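Local coordinates for putative nucleoprotein (Infectious salmon anemia virus, PDB 4EWC), which encapsidates the negative-strand viral RNA, protecting it from nucleases and forming the ribonucleoprotein that serves as template for transcription and replication, at residues C260-M265 / R309-V314; D272-P277 / A441-A446; A315-G320 / K341-R346. All coordinates share one frame; numbering follows the deposited sequence.

Interaction 1: C260-M265 / R309-V314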
loop_
_atom_site.group_PDB
_atom_site.type_symbol
_atom_site.label_atom_id
_atom_site.label_comp_id
_atom_site.label_asym_id
_atom_site.label_seq_id
_atom_site.Cartn_x
_atom_site.Cartn_y
_atom_site.Cartn_z
ATOM N N CYS A 260 33.423 -6.926 -4.531
ATOM C CA CYS A 260 32.591 -6.497 -5.646
ATOM C C CYS A 260 31.635 -7.587 -6.138
ATOM O O CYS A 260 30.451 -7.338 -6.412
ATOM C CB CYS A 260 33.486 -6.038 -6.814
ATOM S SG CYS A 260 34.507 -4.556 -6.461
HETATM N N MSE A 261 32.148 -8.804 -6.246
HETATM C CA MSE A 261 31.305 -9.919 -6.664
HETATM C C MSE A 261 30.210 -10.207 -5.614
HETATM O O MSE A 261 29.089 -10.504 -5.958
HETATM C CB MSE A 261 32.161 -11.143 -6.996
HETATM C CG MSE A 261 32.938 -10.984 -8.294
HETATM SE SE MSE A 261 31.674 -11.014 -9.834
HETATM C CE MSE A 261 31.074 -12.832 -9.649
ATOM N N ALA A 262 30.532 -10.049 -4.341
ATOM C CA ALA A 262 29.521 -10.150 -3.307
ATOM C C ALA A 262 28.425 -9.090 -3.462
ATOM O O ALA A 262 27.243 -9.382 -3.286
ATOM C CB ALA A 262 30.151 -10.073 -1.912
ATOM N N LEU A 263 28.811 -7.868 -3.807
ATOM C CA LEU A 263 27.849 -6.776 -3.925
ATOM C C LEU A 263 26.949 -6.974 -5.131
ATOM O O LEU A 263 25.728 -6.749 -5.067
ATOM C CB LEU A 263 28.569 -5.426 -4.005
ATOM C CG LEU A 263 29.271 -5.029 -2.704
ATOM C CD1 LEU A 263 30.135 -3.781 -2.888
ATOM C CD2 LEU A 263 28.225 -4.796 -1.629
ATOM N N ILE A 264 27.572 -7.399 -6.225
ATOM C CA ILE A 264 26.865 -7.674 -7.477
ATOM C C ILE A 264 26.032 -8.972 -7.421
ATOM O O ILE A 264 24.884 -9.022 -7.879
ATOM C CB ILE A 264 27.865 -7.701 -8.659
ATOM C CG1 ILE A 264 28.641 -6.384 -8.686
ATOM C CG2 ILE A 264 27.171 -7.920 -9.989
ATOM C CD1 ILE A 264 29.722 -6.310 -9.767
HETATM N N MSE A 265 26.599 -10.025 -6.848
HETATM C CA MSE A 265 25.810 -11.245 -6.680
HETATM C C MSE A 265 24.599 -11.042 -5.763
HETATM O O MSE A 265 23.542 -11.595 -6.046
HETATM C CB MSE A 265 26.668 -12.483 -6.329
HETATM C CG MSE A 265 27.683 -12.885 -7.429
HETATM SE SE MSE A 265 26.930 -13.181 -9.239
HETATM C CE MSE A 265 26.438 -11.414 -9.841
ATOM N N ARG A 309 30.488 -10.092 4.790
ATOM C CA ARG A 309 29.519 -10.755 5.649
ATOM C C ARG A 309 28.147 -10.081 5.675
ATOM O O ARG A 309 27.147 -10.748 5.500
ATOM C CB ARG A 309 30.076 -10.914 7.063
ATOM C CG ARG A 309 31.056 -12.069 7.210
ATOM C CD ARG A 309 30.333 -13.389 7.054
ATOM N NE ARG A 309 31.126 -14.398 6.344
ATOM C CZ ARG A 309 30.621 -15.518 5.823
ATOM N NH1 ARG A 309 29.317 -15.783 5.939
ATOM N NH2 ARG A 309 31.417 -16.373 5.190
ATOM N N ASN A 310 28.107 -8.767 5.855
ATOM C CA ASN A 310 26.835 -8.053 5.976
ATOM C C ASN A 310 25.980 -7.973 4.695
ATOM O O ASN A 310 24.910 -7.370 4.717
ATOM C CB ASN A 310 27.030 -6.643 6.551
ATOM C CG ASN A 310 27.770 -6.629 7.897
ATOM O OD1 ASN A 310 27.721 -7.582 8.659
ATOM N ND2 ASN A 310 28.444 -5.522 8.186
ATOM N N CYS A 311 26.446 -8.538 3.581
ATOM C CA CYS A 311 25.580 -8.692 2.401
ATOM C C CYS A 311 24.629 -9.879 2.611
ATOM O O CYS A 311 23.663 -10.080 1.855
ATOM C CB CYS A 311 26.415 -8.945 1.148
ATOM S SG CYS A 311 27.379 -7.548 0.566
ATOM N N GLY A 312 24.919 -10.639 3.668
ATOM C CA GLY A 312 24.385 -11.963 3.856
ATOM C C GLY A 312 23.164 -12.162 4.725
ATOM O O GLY A 312 22.536 -13.212 4.639
ATOM N N GLY A 313 22.800 -11.217 5.577
ATOM C CA GLY A 313 21.569 -11.410 6.347
ATOM C C GLY A 313 21.773 -12.238 7.615
ATOM O O GLY A 313 22.250 -13.373 7.562
ATOM N N VAL A 314 21.382 -11.664 8.748
ATOM C CA VAL A 314 21.773 -12.163 10.059
ATOM C C VAL A 314 21.371 -13.620 10.380
ATOM O O VAL A 314 22.053 -14.289 11.165
ATOM C CB VAL A 314 21.368 -11.150 11.190
ATOM C CG1 VAL A 314 19.907 -11.276 11.555
ATOM C CG2 VAL A 314 22.280 -11.263 12.396
#
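Ala262 and Leu263 face Cys311, and its sulfur makes the nearest approach to both residues. The 260-265 segment is a piece of helix 253-269. It starts with Cys260, which packs on Leu147 and Phe150 of helix 142-162. Met261, a selenomethionine, lies on Met181 of helix 174-188. Ala262 comes next and points its methyl toward the partner. Ala262 CB lies 4.5 Å from Cys311 SG. Leu263 makes the closer touch. Its CB does not point straight at the partner. With CG anti to the carbonyl carbon (chi1 -68°), Leu263 brings CD2 to within 3.6 Å of Cys311 SG. Ile264 and the selenomethionine Met265 turn to other neighbours, and both meet Met181 of helix 174-188.

Cys311 points at the helix from a short 3-10 turn, 309-311. The i to i+3 bond from Gly312 N to Arg309 O, 2.9 Å, closes this turn. No hydrogen bond joins the two segments directly. A polar tie lies just beyond them, where Lys266 NZ donates to Cys311 O. The contact is buried and small, at 98 Å² in all. It is plain packing of a 3-10 turn, part of the link between helices 302-305 and 315-326, against the side of a long helix in an alpha-helical nucleoprotein.

Interaction 2: D272-P277 / A441-A446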
loop_
_atom_site.group_PDB
_atom_site.type_symbol
_atom_site.label_atom_id
_atom_site.label_comp_id
_atom_site.label_asym_id
_atom_site.label_seq_id
_atom_site.Cartn_x
_atom_site.Cartn_y
_atom_site.Cartn_z
ATOM N N ASP A 272 15.806 -14.396 -7.139
ATOM C CA ASP A 272 15.468 -15.771 -6.766
ATOM C C ASP A 272 14.744 -15.841 -5.447
ATOM O O ASP A 272 13.863 -16.680 -5.259
ATOM C CB ASP A 272 16.708 -16.646 -6.696
ATOM C CG ASP A 272 17.535 -16.580 -7.965
ATOM O OD1 ASP A 272 17.018 -16.119 -9.019
ATOM O OD2 ASP A 272 18.718 -16.996 -7.904
ATOM N N GLN A 273 15.112 -14.973 -4.515
ATOM C CA GLN A 273 14.446 -15.002 -3.220
ATOM C C GLN A 273 13.028 -14.480 -3.319
ATOM O O GLN A 273 12.247 -14.646 -2.397
ATOM C CB GLN A 273 15.249 -14.246 -2.170
ATOM C CG GLN A 273 16.174 -15.136 -1.414
ATOM C CD GLN A 273 16.928 -14.378 -0.366
ATOM O OE1 GLN A 273 17.857 -13.631 -0.676
ATOM N NE2 GLN A 273 16.518 -14.534 0.889
ATOM N N LEU A 274 12.701 -13.839 -4.436
ATOM C CA LEU A 274 11.306 -13.521 -4.716
ATOM C C LEU A 274 10.544 -14.839 -4.893
ATOM O O LEU A 274 9.453 -15.028 -4.348
ATOM C CB LEU A 274 11.189 -12.658 -5.960
ATOM C CG LEU A 274 9.787 -12.258 -6.395
ATOM C CD1 LEU A 274 8.996 -11.825 -5.209
ATOM C CD2 LEU A 274 9.877 -11.124 -7.395
ATOM N N PHE A 275 11.144 -15.765 -5.628
ATOM C CA PHE A 275 10.489 -17.033 -5.907
ATOM C C PHE A 275 10.637 -18.060 -4.809
ATOM O O PHE A 275 9.727 -18.854 -4.584
ATOM C CB PHE A 275 10.916 -17.593 -7.270
ATOM C CG PHE A 275 10.421 -16.771 -8.409
ATOM C CD1 PHE A 275 9.101 -16.848 -8.791
ATOM C CD2 PHE A 275 11.256 -15.872 -9.053
ATOM C CE1 PHE A 275 8.622 -16.080 -9.813
ATOM C CE2 PHE A 275 10.791 -15.092 -10.071
ATOM C CZ PHE A 275 9.462 -15.202 -10.460
ATOM N N ALA A 276 11.771 -18.054 -4.124
ATOM C CA ALA A 276 11.949 -18.958 -2.985
ATOM C C ALA A 276 12.699 -18.258 -1.842
ATOM O O ALA A 276 13.910 -18.398 -1.715
ATOM C CB ALA A 276 12.660 -20.245 -3.426
ATOM N N PRO A 277 11.963 -17.486 -1.028
ATOM C CA PRO A 277 12.457 -16.612 0.042
ATOM C C PRO A 277 13.374 -17.313 1.024
ATOM O O PRO A 277 14.276 -16.679 1.574
ATOM C CB PRO A 277 11.182 -16.205 0.786
ATOM C CG PRO A 277 10.121 -16.385 -0.152
ATOM C CD PRO A 277 10.500 -17.425 -1.137
ATOM N N ALA A 441 8.415 -9.361 -14.563
ATOM C CA ALA A 441 9.774 -8.952 -14.900
ATOM C C ALA A 441 10.119 -7.637 -14.219
ATOM O O ALA A 441 11.216 -7.492 -13.671
ATOM C CB ALA A 441 9.955 -8.854 -16.412
ATOM N N ARG A 442 9.183 -6.687 -14.237
ATOM C CA ARG A 442 9.396 -5.403 -13.563
ATOM C C ARG A 442 9.630 -5.560 -12.049
ATOM O O ARG A 442 10.456 -4.856 -11.459
ATOM C CB ARG A 442 8.246 -4.444 -13.864
ATOM C CG ARG A 442 8.192 -4.088 -15.340
ATOM C CD ARG A 442 7.022 -3.193 -15.694
ATOM N NE ARG A 442 7.297 -1.817 -15.339
ATOM C CZ ARG A 442 8.021 -0.986 -16.080
ATOM N NH1 ARG A 442 8.543 -1.396 -17.228
ATOM N NH2 ARG A 442 8.229 0.261 -15.660
ATOM N N THR A 443 8.927 -6.507 -11.437
ATOM C CA THR A 443 9.134 -6.829 -10.028
ATOM C C THR A 443 10.533 -7.420 -9.791
ATOM O O THR A 443 11.148 -7.169 -8.764
ATOM C CB THR A 443 8.030 -7.785 -9.480
ATOM O OG1 THR A 443 6.735 -7.186 -9.626
ATOM C CG2 THR A 443 8.241 -8.081 -8.020
ATOM N N CYS A 444 11.030 -8.194 -10.747
ATOM C CA CYS A 444 12.331 -8.836 -10.624
ATOM C C CYS A 444 13.478 -7.832 -10.729
ATOM O O CYS A 444 14.544 -8.001 -10.126
ATOM C CB CYS A 444 12.478 -9.903 -11.704
ATOM S SG CYS A 444 11.577 -11.366 -11.294
ATOM N N VAL A 445 13.235 -6.800 -11.525
ATOM C CA VAL A 445 14.139 -5.704 -11.700
ATOM C C VAL A 445 14.163 -4.869 -10.420
ATOM O O VAL A 445 15.236 -4.552 -9.903
ATOM C CB VAL A 445 13.695 -4.849 -12.918
ATOM C CG1 VAL A 445 14.323 -3.435 -12.902
ATOM C CG2 VAL A 445 14.031 -5.569 -14.207
ATOM N N ALA A 446 12.974 -4.515 -9.929
ATOM C CA ALA A 446 12.825 -3.717 -8.727
ATOM C C ALA A 446 13.582 -4.363 -7.586
ATOM O O ALA A 446 14.399 -3.722 -6.913
ATOM C CB ALA A 446 11.362 -3.583 -8.360
#
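The hydroxyl of Thr443 is gripped by two backbone carbonyls. OG1 is hydrogen-bonded to Ser439 O, one turn back in helix 438-449, and to Glu468 O in a different part of the chain. Both bonds are made outside the two segments. The methyl, CG2, meets the 272-277 segment. Thr443 CG2 is anti to the backbone N and touches Leu274 CD2 at 3.5 Å. The touch is methyl to methyl, and the two side chains cross at about a right angle.

Leu274 CG is also anti to its backbone N (chi1 179°), and the side chain projects from the short, weakly bonded helix 272-275 toward helix 438-449. Leu274 CD2 also lies 4.3 Å from Cys444 SG. The same sulfur meets Phe275. Phe275 CE2 lies 4.0 Å from Cys444 SG. The sulfur is 5.2 Å from the centroid of the Phe275 ring and 71° off the ring normal, an oblique sulfur-aromatic contact. Cys444 thus touches both neighbours, while Trp174 of helix 174-188 packs on it as well.

Within the 272-277 segment, Gln273 NE2 donates to Pro277 O at 3.2 Å in a nearly straight bond (173°). The other end of this amide, OE1, accepts from Gly297 N. Pro277 in turn packs on Trp514 of the second subunit. Between the two segments themselves there is no hydrogen bond. The chemistry of the contact is methyl, sulfur and aromatic carbon, so it probably rests on dispersion and the exclusion of water, with little directional preference.

Interaction 3: A315-G320 / K341-R346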
loop_
_atom_site.group_PDB
_atom_site.type_symbol
_atom_site.label_atom_id
_atom_site.label_comp_id
_atom_site.label_asym_id
_atom_site.label_seq_id
_atom_site.Cartn_x
_atom_site.Cartn_y
_atom_site.Cartn_z
ATOM N N ALA A 315 20.308 -14.114 9.739
ATOM C CA ALA A 315 19.835 -15.486 9.954
ATOM C C ALA A 315 20.922 -16.544 9.759
ATOM O O ALA A 315 20.881 -17.616 10.367
ATOM C CB ALA A 315 18.630 -15.805 9.077
ATOM N N LEU A 316 21.891 -16.242 8.910
ATOM C CA LEU A 316 22.980 -17.168 8.647
ATOM C C LEU A 316 23.819 -17.395 9.890
ATOM O O LEU A 316 24.179 -18.534 10.201
ATOM C CB LEU A 316 23.861 -16.648 7.505
ATOM C CG LEU A 316 23.226 -16.552 6.117
ATOM C CD1 LEU A 316 24.252 -16.048 5.142
ATOM C CD2 LEU A 316 22.667 -17.901 5.659
ATOM N N ASP A 317 24.123 -16.309 10.603
ATOM C CA ASP A 317 24.935 -16.389 11.819
ATOM C C ASP A 317 24.174 -17.048 12.953
ATOM O O ASP A 317 24.755 -17.768 13.732
ATOM C CB ASP A 317 25.353 -15.002 12.300
ATOM C CG ASP A 317 26.221 -14.268 11.310
ATOM O OD1 ASP A 317 27.044 -14.907 10.618
ATOM O OD2 ASP A 317 26.071 -13.036 11.227
ATOM N N LEU A 318 22.877 -16.777 13.040
ATOM C CA LEU A 318 22.088 -17.215 14.169
ATOM C C LEU A 318 21.876 -18.707 14.072
ATOM O O LEU A 318 21.902 -19.420 15.076
ATOM C CB LEU A 318 20.738 -16.493 14.219
ATOM C CG LEU A 318 20.748 -14.961 14.261
ATOM C CD1 LEU A 318 19.350 -14.402 14.099
ATOM C CD2 LEU A 318 21.375 -14.465 15.533
HETATM N N MSE A 319 21.651 -19.174 12.852
HETATM C CA MSE A 319 21.413 -20.585 12.610
HETATM C C MSE A 319 22.699 -21.328 12.910
HETATM O O MSE A 319 22.685 -22.444 13.429
HETATM C CB MSE A 319 21.031 -20.812 11.153
HETATM C CG MSE A 319 19.617 -20.454 10.790
HETATM SE SE MSE A 319 19.476 -20.508 8.838
HETATM C CE MSE A 319 20.455 -22.174 8.577
ATOM N N GLY A 320 23.813 -20.697 12.560
ATOM C CA GLY A 320 25.115 -21.255 12.860
ATOM C C GLY A 320 25.298 -21.399 14.367
ATOM O O GLY A 320 25.861 -22.388 14.842
ATOM N N LYS A 341 30.422 -12.571 18.370
ATOM C CA LYS A 341 31.093 -11.302 18.212
ATOM C C LYS A 341 30.653 -10.643 16.908
ATOM O O LYS A 341 30.434 -9.440 16.849
ATOM C CB LYS A 341 32.612 -11.524 18.229
ATOM C CG LYS A 341 33.455 -10.363 17.669
ATOM C CD LYS A 341 34.840 -10.833 17.229
ATOM C CE LYS A 341 34.764 -12.050 16.279
ATOM N NZ LYS A 341 34.106 -11.768 14.977
ATOM N N LYS A 342 30.514 -11.442 15.860
ATOM C CA LYS A 342 30.052 -10.917 14.585
ATOM C C LYS A 342 28.631 -10.400 14.701
ATOM O O LYS A 342 28.338 -9.287 14.241
ATOM C CB LYS A 342 30.147 -11.968 13.488
ATOM C CG LYS A 342 31.554 -12.225 13.049
ATOM C CD LYS A 342 31.604 -13.364 12.070
ATOM C CE LYS A 342 33.032 -13.704 11.707
ATOM N NZ LYS A 342 33.063 -14.821 10.725
ATOM N N VAL A 343 27.759 -11.195 15.324
ATOM C CA VAL A 343 26.394 -10.753 15.525
ATOM C C VAL A 343 26.327 -9.492 16.378
ATOM O O VAL A 343 25.570 -8.574 16.052
ATOM C CB VAL A 343 25.500 -11.840 16.121
ATOM C CG1 VAL A 343 24.060 -11.344 16.242
ATOM C CG2 VAL A 343 25.537 -13.072 15.255
ATOM N N ARG A 344 27.120 -9.432 17.449
ATOM C CA ARG A 344 27.130 -8.250 18.317
ATOM C C ARG A 344 27.463 -7.009 17.525
ATOM O O ARG A 344 26.789 -5.999 17.664
ATOM C CB ARG A 344 28.070 -8.405 19.529
ATOM C CG ARG A 344 27.675 -7.508 20.720
ATOM C CD ARG A 344 28.482 -7.803 21.979
ATOM N NE ARG A 344 28.000 -7.090 23.157
ATOM C CZ ARG A 344 28.192 -5.791 23.391
ATOM N NH1 ARG A 344 28.836 -5.037 22.509
ATOM N NH2 ARG A 344 27.730 -5.232 24.511
ATOM N N GLY A 345 28.487 -7.101 16.682
ATOM C CA GLY A 345 28.850 -6.018 15.788
ATOM C C GLY A 345 27.782 -5.645 14.768
ATOM O O GLY A 345 27.765 -4.534 14.266
ATOM N N ARG A 346 26.888 -6.567 14.440
ATOM C CA ARG A 346 25.864 -6.250 13.459
ATOM C C ARG A 346 24.686 -5.543 14.100
ATOM O O ARG A 346 23.862 -4.952 13.406
ATOM C CB ARG A 346 25.418 -7.487 12.661
ATOM C CG ARG A 346 26.474 -7.986 11.681
ATOM C CD ARG A 346 25.950 -9.057 10.771
ATOM N NE ARG A 346 25.181 -8.528 9.646
ATOM C CZ ARG A 346 24.655 -9.291 8.685
ATOM N NH1 ARG A 346 24.819 -10.607 8.728
ATOM N NH2 ARG A 346 23.960 -8.748 7.681
#
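The side chains of Asp317 and Val343 pass alongside each other, pointing opposite ways, between two helices of the region assigned to the isavirus nucleoprotein helical bundle. The segments belong to helices 315-326 and 334-346. They run roughly antiparallel, at 146° between directions, with their axes 10.1 Å apart at closest approach. Asp317 and Val343 are also the pair whose CA atoms lie nearest.

The touch is made by carbon. Asp317 CB meets Val343 CG2 at 3.5 Å, alongside and not end on. The two methyls of Val343 do different work. CG2, beside its backbone N, serves Asp317. CG1, anti to that N (chi1 -177°), reaches Leu318. There CD2 of Leu318 lies 4.2 Å from Val343 CG1, and the two side chains cross at about a right angle. Leu318 goes on to pack against Met372, Leu375 and Cys376 of helix 369-381, so the apolar contact continues into a third helix.

Beyond its CB, Asp317 turns its carboxylate to Arg346. The salt bridge is long, with OD2 3.7 Å from Arg346 NH1, and it is not a hydrogen bond. The oxygen comes to the edge of the guanidinium, close to its plane. The carboxylate is turned 77° from that plane, so the two groups do not meet as a flat, two-toothed pair. The arginine chain is bent at its third torsion, and the two side chains cross at about a right angle. Arg346 NH2 also donates to Arg385 O, so the long salt bridge is not the sole polar tie of the guanidinium. The other carboxylate oxygen, Asp317 OD1, remains 6.0 Å from Lys342 NZ, which is hydrogen-bonded to Ala118 O.

How the interactions relate
Interactions 1 and 3 are neighbours, with centres 14 Å apart. They follow each other along the chain, since the 309-314 segment runs straight into helix 315-326. Arg346 bridges them in space, packing by its guanidinium on Asn310, Gly313 and Val314. Interaction 2 is about 17 Å from interaction 1 and about 26 Å from interaction 3, centre to centre, and touches neither. Its first segment follows helix 253-269 closely, but its partner comes over 160 residues later. Interaction 3 is nested in that long loop, while interaction 1 crosses it. Interaction 2 thus joins the middle of the chain to the C-terminal family region, and the other two are more local.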